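Local coordinates for ADP-ribosylglycohydrolase (Thermus thermophilus, PDB 2YZV), which is a member of the ADP-ribosylglycohydrolase family, with an all-helical fold and two bound magnesium ions, at residues A66-Q71 with K77-R82; A164-E169 with A196-A201; G241-V246 with P273-R278. All blocks are in the same frame, centred on the assembly; numbering follows the deposited sequence.

Contact 1: residues A66-Q71 with K77-R82; sequences AESLLQ and KDQMDR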
loop_
_atom_site.group_PDB
_atom_site.type_symbol
_atom_site.label_atom_id
_atom_site.label_comp_id
_atom_site.label_asym_id
_atom_site.label_seq_id
_atom_site.Cartn_x
_atom_site.Cartn_y
_atom_site.Cartn_z
ATOM N N ALA A 66 7.624 2.865 -8.678
ATOM C CA ALA A 66 7.204 2.312 -9.960
ATOM C C ALA A 66 8.172 2.735 -11.065
ATOM O O ALA A 66 8.636 1.902 -11.843
ATOM C CB ALA A 66 5.785 2.782 -10.297
ATOM N N GLU A 67 8.476 4.026 -11.129
ATOM C CA GLU A 67 9.386 4.519 -12.156
ATOM C C GLU A 67 10.789 3.953 -11.982
ATOM O O GLU A 67 11.463 3.645 -12.963
ATOM C CB GLU A 67 9.423 6.050 -12.149
ATOM C CG GLU A 67 8.069 6.684 -12.426
ATOM C CD GLU A 67 8.177 8.122 -12.892
ATOM O OE1 GLU A 67 8.852 8.925 -12.215
ATOM O OE2 GLU A 67 7.579 8.448 -13.939
ATOM N N SER A 68 11.228 3.813 -10.736
ATOM C CA SER A 68 12.554 3.267 -10.463
ATOM C C SER A 68 12.669 1.827 -10.967
ATOM O O SER A 68 13.659 1.459 -11.603
ATOM C CB SER A 68 12.845 3.314 -8.960
ATOM O OG SER A 68 14.164 2.870 -8.674
ATOM N N LEU A 69 11.653 1.015 -10.684
ATOM C CA LEU A 69 11.649 -0.386 -11.100
ATOM C C LEU A 69 11.681 -0.533 -12.618
ATOM O O LEU A 69 12.392 -1.382 -13.158
ATOM C CB LEU A 69 10.411 -1.098 -10.541
ATOM C CG LEU A 69 10.356 -1.236 -9.017
ATOM C CD1 LEU A 69 8.987 -1.742 -8.583
ATOM C CD2 LEU A 69 11.449 -2.184 -8.557
ATOM N N LEU A 70 10.908 0.301 -13.305
ATOM C CA LEU A 70 10.848 0.244 -14.757
ATOM C C LEU A 70 12.123 0.734 -15.428
ATOM O O LEU A 70 12.475 0.262 -16.509
ATOM C CB LEU A 70 9.657 1.060 -15.265
ATOM C CG LEU A 70 8.271 0.499 -14.928
ATOM C CD1 LEU A 70 7.198 1.502 -15.325
ATOM C CD2 LEU A 70 8.063 -0.830 -15.647
ATOM N N GLN A 71 12.822 1.670 -14.794
ATOM C CA GLN A 71 14.043 2.211 -15.386
ATOM C C GLN A 71 15.323 1.453 -15.039
ATOM O O GLN A 71 16.306 1.532 -15.778
ATOM C CB GLN A 71 14.215 3.684 -15.005
ATOM C CG GLN A 71 15.213 4.424 -15.886
ATOM C CD GLN A 71 15.490 5.836 -15.410
ATOM O OE1 GLN A 71 16.116 6.041 -14.370
ATOM N NE2 GLN A 71 15.020 6.820 -16.168
ATOM N N LYS A 77 19.214 2.205 -4.231
ATOM C CA LYS A 77 19.920 3.473 -4.304
ATOM C C LYS A 77 19.128 4.440 -5.187
ATOM O O LYS A 77 18.922 5.593 -4.819
ATOM C CB LYS A 77 21.329 3.277 -4.870
ATOM C CG LYS A 77 22.104 4.568 -5.024
ATOM C CD LYS A 77 23.508 4.318 -5.555
ATOM C CE LYS A 77 24.263 5.629 -5.721
ATOM N NZ LYS A 77 24.286 6.405 -4.449
ATOM N N ASP A 78 18.676 3.959 -6.343
ATOM C CA ASP A 78 17.904 4.794 -7.258
ATOM C C ASP A 78 16.550 5.146 -6.651
ATOM O O ASP A 78 16.031 6.242 -6.861
ATOM C CB ASP A 78 17.704 4.080 -8.596
ATOM C CG ASP A 78 16.904 4.911 -9.584
ATOM O OD1 ASP A 78 15.696 4.643 -9.752
ATOM O OD2 ASP A 78 17.479 5.844 -10.182
ATOM N N GLN A 79 15.977 4.216 -5.897
ATOM C CA GLN A 79 14.695 4.475 -5.255
ATOM C C GLN A 79 14.839 5.683 -4.342
ATOM O O GLN A 79 14.025 6.608 -4.382
ATOM C CB GLN A 79 14.255 3.261 -4.438
ATOM C CG GLN A 79 13.778 2.100 -5.286
ATOM C CD GLN A 79 13.695 0.805 -4.505
ATOM O OE1 GLN A 79 13.517 0.811 -3.284
ATOM N NE2 GLN A 79 13.810 -0.317 -5.207
ATOM N N MET A 80 15.894 5.676 -3.532
ATOM C CA MET A 80 16.151 6.762 -2.600
ATOM C C MET A 80 16.525 8.064 -3.298
ATOM O O MET A 80 16.181 9.140 -2.815
ATOM C CB MET A 80 17.236 6.344 -1.601
ATOM C CG MET A 80 16.768 5.274 -0.615
ATOM S SD MET A 80 15.476 5.866 0.519
ATOM C CE MET A 80 16.501 6.490 1.874
ATOM N N ASP A 81 17.223 7.981 -4.429
ATOM C CA ASP A 81 17.574 9.193 -5.160
ATOM C C ASP A 81 16.266 9.873 -5.556
ATOM O O ASP A 81 16.131 11.093 -5.466
ATOM C CB ASP A 81 18.376 8.880 -6.430
ATOM C CG ASP A 81 19.793 8.423 -6.137
ATOM O OD1 ASP A 81 20.394 8.926 -5.165
ATOM O OD2 ASP A 81 20.313 7.575 -6.893
ATOM N N ARG A 82 15.297 9.070 -5.984
ATOM C CA ARG A 82 14.005 9.599 -6.394
ATOM C C ARG A 82 13.188 10.127 -5.216
ATOM O O ARG A 82 12.600 11.204 -5.312
ATOM C CB ARG A 82 13.210 8.531 -7.148
ATOM C CG ARG A 82 13.852 8.097 -8.459
ATOM C CD ARG A 82 13.049 6.981 -9.108
ATOM N NE ARG A 82 13.718 6.415 -10.277
ATOM C CZ ARG A 82 13.818 7.020 -11.456
ATOM N NH1 ARG A 82 13.289 8.222 -11.641
ATOM N NH2 ARG A 82 14.454 6.421 -12.451
HETATM O O HOH W 1 14.194 0.141 -8.148
#

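Contact 2: residues A164-E169 with A196-A201; sequences ALEATE and ADLHPA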
loop_
_atom_site.group_PDB
_atom_site.type_symbol
_atom_site.label_atom_id
_atom_site.label_comp_id
_atom_site.label_asym_id
_atom_site.label_seq_id
_atom_site.Cartn_x
_atom_site.Cartn_y
_atom_site.Cartn_z
ATOM N N ALA A 164 7.764 -3.743 11.002
ATOM C CA ALA A 164 7.452 -3.062 9.749
ATOM C C ALA A 164 7.985 -3.895 8.591
ATOM O O ALA A 164 7.323 -4.047 7.565
ATOM C CB ALA A 164 8.067 -1.671 9.727
ATOM N N LEU A 165 9.188 -4.437 8.754
ATOM C CA LEU A 165 9.770 -5.268 7.711
ATOM C C LEU A 165 8.906 -6.513 7.493
ATOM O O LEU A 165 8.598 -6.871 6.359
ATOM C CB LEU A 165 11.199 -5.676 8.093
ATOM C CG LEU A 165 12.140 -4.494 8.340
ATOM C CD1 LEU A 165 13.558 -5.005 8.544
ATOM C CD2 LEU A 165 12.100 -3.531 7.161
ATOM N N GLU A 166 8.500 -7.160 8.583
ATOM C CA GLU A 166 7.683 -8.365 8.474
ATOM C C GLU A 166 6.288 -8.072 7.922
ATOM O O GLU A 166 5.739 -8.870 7.164
ATOM C CB GLU A 166 7.567 -9.052 9.836
ATOM C CG GLU A 166 8.900 -9.510 10.401
ATOM C CD GLU A 166 8.765 -10.136 11.772
ATOM O OE1 GLU A 166 7.813 -9.777 12.491
ATOM O OE2 GLU A 166 9.618 -10.975 12.130
ATOM N N ALA A 167 5.708 -6.940 8.306
ATOM C CA ALA A 167 4.380 -6.584 7.813
ATOM C C ALA A 167 4.444 -6.391 6.300
ATOM O O ALA A 167 3.499 -6.717 5.581
ATOM C CB ALA A 167 3.892 -5.305 8.484
ATOM N N THR A 168 5.568 -5.864 5.823
ATOM C CA THR A 168 5.750 -5.640 4.397
ATOM C C THR A 168 5.828 -6.983 3.675
ATOM O O THR A 168 5.266 -7.148 2.590
ATOM C CB THR A 168 7.027 -4.816 4.123
ATOM O OG1 THR A 168 6.938 -3.567 4.824
ATOM C CG2 THR A 168 7.174 -4.538 2.624
ATOM N N GLU A 169 6.515 -7.946 4.282
ATOM C CA GLU A 169 6.630 -9.271 3.682
ATOM C C GLU A 169 5.256 -9.931 3.603
ATOM O O GLU A 169 4.925 -10.578 2.605
ATOM C CB GLU A 169 7.590 -10.143 4.494
ATOM C CG GLU A 169 9.002 -9.584 4.559
ATOM C CD GLU A 169 9.928 -10.431 5.407
ATOM O OE1 GLU A 169 9.471 -10.941 6.453
ATOM O OE2 GLU A 169 11.111 -10.579 5.037
ATOM N N ALA A 196 4.854 -18.868 12.403
ATOM C CA ALA A 196 6.135 -18.286 12.013
ATOM C C ALA A 196 6.689 -17.392 13.118
ATOM O O ALA A 196 5.935 -16.846 13.924
ATOM C CB ALA A 196 5.978 -17.483 10.724
ATOM N N ASP A 197 8.011 -17.251 13.154
ATOM C CA ASP A 197 8.659 -16.417 14.158
ATOM C C ASP A 197 8.564 -14.951 13.756
ATOM O O ASP A 197 9.456 -14.406 13.101
ATOM C CB ASP A 197 10.125 -16.830 14.324
ATOM C CG ASP A 197 10.873 -15.942 15.299
ATOM O OD1 ASP A 197 10.287 -15.572 16.337
ATOM O OD2 ASP A 197 12.049 -15.621 15.031
ATOM N N LEU A 198 7.461 -14.324 14.149
ATOM C CA LEU A 198 7.213 -12.924 13.838
ATOM C C LEU A 198 7.120 -12.100 15.113
ATOM O O LEU A 198 6.948 -12.638 16.209
ATOM C CB LEU A 198 5.899 -12.782 13.063
ATOM C CG LEU A 198 5.747 -13.577 11.764
ATOM C CD1 LEU A 198 4.319 -13.450 11.235
ATOM C CD2 LEU A 198 6.746 -13.064 10.746
ATOM N N HIS A 199 7.239 -10.788 14.963
ATOM C CA HIS A 199 7.122 -9.884 16.098
ATOM C C HIS A 199 5.754 -10.179 16.724
ATOM O O HIS A 199 4.769 -10.373 16.016
ATOM C CB HIS A 199 7.205 -8.441 15.598
ATOM C CG HIS A 199 7.103 -7.414 16.678
ATOM N ND1 HIS A 199 5.911 -7.095 17.293
ATOM C CD2 HIS A 199 8.042 -6.617 17.241
ATOM C CE1 HIS A 199 6.120 -6.145 18.186
ATOM N NE2 HIS A 199 7.404 -5.836 18.174
ATOM N N PRO A 200 5.680 -10.235 18.063
ATOM C CA PRO A 200 4.422 -10.519 18.761
ATOM C C PRO A 200 3.192 -9.762 18.266
ATOM O O PRO A 200 2.101 -10.331 18.187
ATOM C CB PRO A 200 4.753 -10.187 20.215
ATOM C CG PRO A 200 6.185 -10.559 20.313
ATOM C CD PRO A 200 6.774 -10.017 19.026
ATOM N N ALA A 201 3.360 -8.483 17.943
ATOM C CA ALA A 201 2.240 -7.674 17.472
ATOM C C ALA A 201 1.731 -8.175 16.127
ATOM O O ALA A 201 0.521 -8.250 15.895
ATOM C CB ALA A 201 2.658 -6.211 17.358
#

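Contact 3: residues G241-V246 with P273-R278; sequences GMRLAV and PGRWLR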
loop_
_atom_site.group_PDB
_atom_site.type_symbol
_atom_site.label_atom_id
_atom_site.label_comp_id
_atom_site.label_asym_id
_atom_site.label_seq_id
_atom_site.Cartn_x
_atom_site.Cartn_y
_atom_site.Cartn_z
ATOM N N GLY A 241 -15.781 -2.233 1.286
ATOM C CA GLY A 241 -14.589 -2.398 2.099
ATOM C C GLY A 241 -13.810 -1.099 2.204
ATOM O O GLY A 241 -13.281 -0.772 3.264
ATOM N N MET A 242 -13.741 -0.350 1.109
ATOM C CA MET A 242 -13.018 0.919 1.120
ATOM C C MET A 242 -13.659 1.906 2.089
ATOM O O MET A 242 -12.960 2.603 2.830
ATOM C CB MET A 242 -12.970 1.531 -0.278
ATOM C CG MET A 242 -12.203 2.852 -0.339
ATOM S SD MET A 242 -10.462 2.705 0.169
ATOM C CE MET A 242 -9.767 1.943 -1.292
ATOM N N ARG A 243 -14.987 1.978 2.084
ATOM C CA ARG A 243 -15.667 2.886 3.002
ATOM C C ARG A 243 -15.422 2.463 4.448
ATOM O O ARG A 243 -15.258 3.308 5.323
ATOM C CB ARG A 243 -17.165 2.943 2.689
ATOM C CG ARG A 243 -17.456 3.777 1.456
ATOM C CD ARG A 243 -18.895 3.667 1.008
ATOM N NE ARG A 243 -19.146 4.523 -0.147
ATOM C CZ ARG A 243 -20.211 4.423 -0.935
ATOM N NH1 ARG A 243 -21.128 3.495 -0.697
ATOM N NH2 ARG A 243 -20.361 5.257 -1.956
ATOM N N LEU A 244 -15.384 1.159 4.706
ATOM C CA LEU A 244 -15.123 0.694 6.063
ATOM C C LEU A 244 -13.729 1.138 6.486
ATOM O O LEU A 244 -13.527 1.616 7.600
ATOM C CB LEU A 244 -15.205 -0.834 6.151
ATOM C CG LEU A 244 -16.594 -1.468 6.080
ATOM C CD1 LEU A 244 -16.453 -2.979 6.245
ATOM C CD2 LEU A 244 -17.484 -0.895 7.173
ATOM N N ALA A 245 -12.770 0.988 5.580
ATOM C CA ALA A 245 -11.393 1.353 5.881
ATOM C C ALA A 245 -11.182 2.829 6.183
ATOM O O ALA A 245 -10.602 3.182 7.210
ATOM C CB ALA A 245 -10.479 0.930 4.731
ATOM N N VAL A 246 -11.646 3.699 5.298
ATOM C CA VAL A 246 -11.417 5.116 5.522
ATOM C C VAL A 246 -12.225 5.709 6.663
ATOM O O VAL A 246 -11.781 6.662 7.295
ATOM C CB VAL A 246 -11.636 5.949 4.232
ATOM C CG1 VAL A 246 -10.702 5.451 3.138
ATOM C CG2 VAL A 246 -13.082 5.884 3.791
ATOM N N PRO A 273 -15.398 1.657 -8.253
ATOM C CA PRO A 273 -16.362 2.653 -8.737
ATOM C C PRO A 273 -15.782 3.560 -9.814
ATOM O O PRO A 273 -14.754 4.208 -9.608
ATOM C CB PRO A 273 -16.723 3.417 -7.468
ATOM C CG PRO A 273 -16.702 2.343 -6.437
ATOM C CD PRO A 273 -15.440 1.563 -6.782
ATOM N N GLY A 274 -16.449 3.602 -10.965
ATOM C CA GLY A 274 -15.979 4.427 -12.060
ATOM C C GLY A 274 -15.798 5.891 -11.706
ATOM O O GLY A 274 -14.839 6.526 -12.153
ATOM N N ARG A 275 -16.710 6.437 -10.907
ATOM C CA ARG A 275 -16.620 7.840 -10.527
ATOM C C ARG A 275 -15.366 8.128 -9.705
ATOM O O ARG A 275 -14.829 9.232 -9.763
ATOM C CB ARG A 275 -17.877 8.274 -9.764
ATOM C CG ARG A 275 -18.156 7.504 -8.494
ATOM C CD ARG A 275 -19.480 7.933 -7.888
ATOM N NE ARG A 275 -19.745 7.264 -6.618
ATOM C CZ ARG A 275 -20.007 5.967 -6.488
ATOM N NH1 ARG A 275 -20.048 5.180 -7.555
ATOM N NH2 ARG A 275 -20.220 5.455 -5.283
ATOM N N TRP A 276 -14.904 7.144 -8.935
ATOM C CA TRP A 276 -13.692 7.329 -8.140
ATOM C C TRP A 276 -12.487 7.382 -9.074
ATOM O O TRP A 276 -11.604 8.229 -8.921
ATOM C CB TRP A 276 -13.515 6.183 -7.129
ATOM C CG TRP A 276 -14.471 6.238 -5.962
ATOM C CD1 TRP A 276 -15.379 7.226 -5.688
ATOM C CD2 TRP A 276 -14.597 5.276 -4.904
ATOM N NE1 TRP A 276 -16.058 6.939 -4.530
ATOM C CE2 TRP A 276 -15.601 5.749 -4.026
ATOM C CE3 TRP A 276 -13.961 4.061 -4.612
ATOM C CZ2 TRP A 276 -15.984 5.047 -2.874
ATOM C CZ3 TRP A 276 -14.342 3.363 -3.463
ATOM C CH2 TRP A 276 -15.344 3.860 -2.609
ATOM N N LEU A 277 -12.457 6.479 -10.048
ATOM C CA LEU A 277 -11.364 6.434 -11.012
ATOM C C LEU A 277 -11.351 7.672 -11.912
ATOM O O LEU A 277 -10.294 8.235 -12.183
ATOM C CB LEU A 277 -11.468 5.168 -11.871
ATOM C CG LEU A 277 -11.248 3.833 -11.151
ATOM C CD1 LEU A 277 -11.582 2.677 -12.087
ATOM C CD2 LEU A 277 -9.805 3.735 -10.678
ATOM N N ARG A 278 -12.522 8.101 -12.370
ATOM C CA ARG A 278 -12.588 9.270 -13.241
ATOM C C ARG A 278 -12.125 10.549 -12.556
ATOM O O ARG A 278 -11.649 11.473 -13.216
ATOM C CB ARG A 278 -14.011 9.464 -13.777
ATOM C CG ARG A 278 -14.382 8.502 -14.899
ATOM C CD ARG A 278 -15.709 8.883 -15.538
ATOM N NE ARG A 278 -16.854 8.547 -14.698
ATOM C CZ ARG A 278 -17.309 7.310 -14.519
ATOM N NH1 ARG A 278 -16.717 6.289 -15.123
ATOM N NH2 ARG A 278 -18.360 7.096 -13.738
#

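Contact 1: residues A66-Q71 with K77-R82
Ser68 and Asp78 meet through a short hydrogen bond, Ser68 OG giving its proton to Asp78 OD1 at 2.6 Å. The oxygen takes it on its anti lone pair, the side turned from the other carboxylate oxygen. On the syn side, somewhat out of the carboxylate plane, the same OD1 receives Arg82 NE at 2.7 Å, a salt bridge made one turn along its own helix. One oxygen thus joins an interhelical bond to an intrahelical ion pair. Ser68 places its hydroxyl there with OG anti to the backbone N (chi1 -176°). A water 2.8 Å from Ser68 OG donates to it and accepts from Gln79 NE2, adding a second link between the helices.

The arginine chain runs extended to NE, which lies 3.4 Å from Ser68 CA, obliquely placed against the guanidinium. Beyond it, Gln71 OE1 comes to the guanidinium edge, 2.6 Å from Arg82 NH2, with the amide plane turned 54° from the guanidinium. Arg72 pairs with Asp78 OD2, so both carboxylate oxygens face positive charge, which would probably favour the ionised form.

Helices 57-72 and 76-89 form a helical hairpin; the axes of segments 66-71 and 77-82 approach to 9.2 Å, directed 140° apart. Leu70 packs helix 57-72 against helix 283-298, while Met80 packs helix 76-89 against helix 105-115.

Contact 2: residues A164-E169 with A196-A201
The carboxylate of Glu166 and the imidazole of His199 stand almost perpendicular, their planes 82° apart, and it is the histidine backbone, not its ring, that the acid engages. Pro200 CD lies over one face of the imidazole, 3.4 Å above the plane and displaced toward the rim, while Ala201 CA sits at the ring edge. Glu166 OE1 accepts from His199 N at 2.7 Å through its syn lone pair, and the bond is nearly straight, 177° at the hydrogen. The glutamate chain, extended beyond CG, spans the distance from helix 162-179 to the loop.

His199 is the N-cap of helix 200-209. A chi1 of -180° turns the imidazole away from the residue's own N, and in this position ND1 accepts from Ala201 N at 3.0 Å, the amide tilted somewhat from the ring plane. This is side-chain N-capping of a helix, here with an imidazole as acceptor; the preceding inverse gamma turn, centred on Asp197, leads the chain into it. The cap residue is therefore held twice, by Glu166 at its own N-H and by the capping bond at its ring.

Leu198 lies alongside the acid, its CD2 methyl 3.7 Å from Glu166 CD, the two side chains passing at a slant. Leu198 also touches Val206 of helix 200-209. Arg162, one turn earlier on the glutamate's helix, forms a salt bridge to Glu166 OE2, and the two oxygens thus serve different partners, OE2 the arginine and OE1 the loop amide.

Contact 3: residues G241-V246 with P273-R278
Helix 241-246 and helix 274-278 are well separated, their axes 14.5 Å apart at closest approach and 62° between directions, so long side chains must bridge the gap. Trp276 reaches across it: the six-membered end of its indole comes against Met242, with CZ3 3.8 Å from Met242 CG and 3.9 Å from Met242 CB. The two side chains run alongside each other, pointing opposite ways. The touching atoms of Met242 are CB and CG; CG stands opposite the backbone N (chi1 -179°), and the chain then bends at both following torsions. Pro273 CG lies 3.7 Å above one face of the indole, toward the rim, and Leu24 of helix 4-26 packs against both Trp276 and Met242.

Beside this apolar pair, Arg243 NE lies at the indole edge, 4.2 Å from Trp276 CZ2. Farther out, Arg243 NH2 and Arg275 NH2 approach to 3.3 Å, the chains crossing at about a right angle and the guanidinium planes 57° apart. Neither nitrogen can accept from the other. Their closeness is consistent with shared acidic partners: Glu239 forms salt bridges to both NH2 atoms, and Glu41 pairs with Arg243 NH2 and Arg275 NE while also accepting from Trp276 NE1.

The chemistry is thus that of a mixed charge network, in which two acids probably offset the closeness of two arginines next to a tryptophan-methionine contact.

How the contacts relate
The three contacts follow one another along the chain without overlapping, and none touches another. Contacts 1 and 2 come nearest, about 10 Å between closest atoms and 25 Å between centres; contact 3 lies 28 Å from each, centre to centre, on the opposite side of the chain's centre. Their centres lie 15 to 17 Å from that of the chain. The magnesium ions are bound by Thr56, Asp58, Asp251, Asp253 and Thr254, and the side chain of Met242 in contact 3 is about 13 Å from one of them. Contact 1 shares helix 57-72 with Asp58, whereas contact 3 packs on helix 252-267, which carries Asp253 and Thr254.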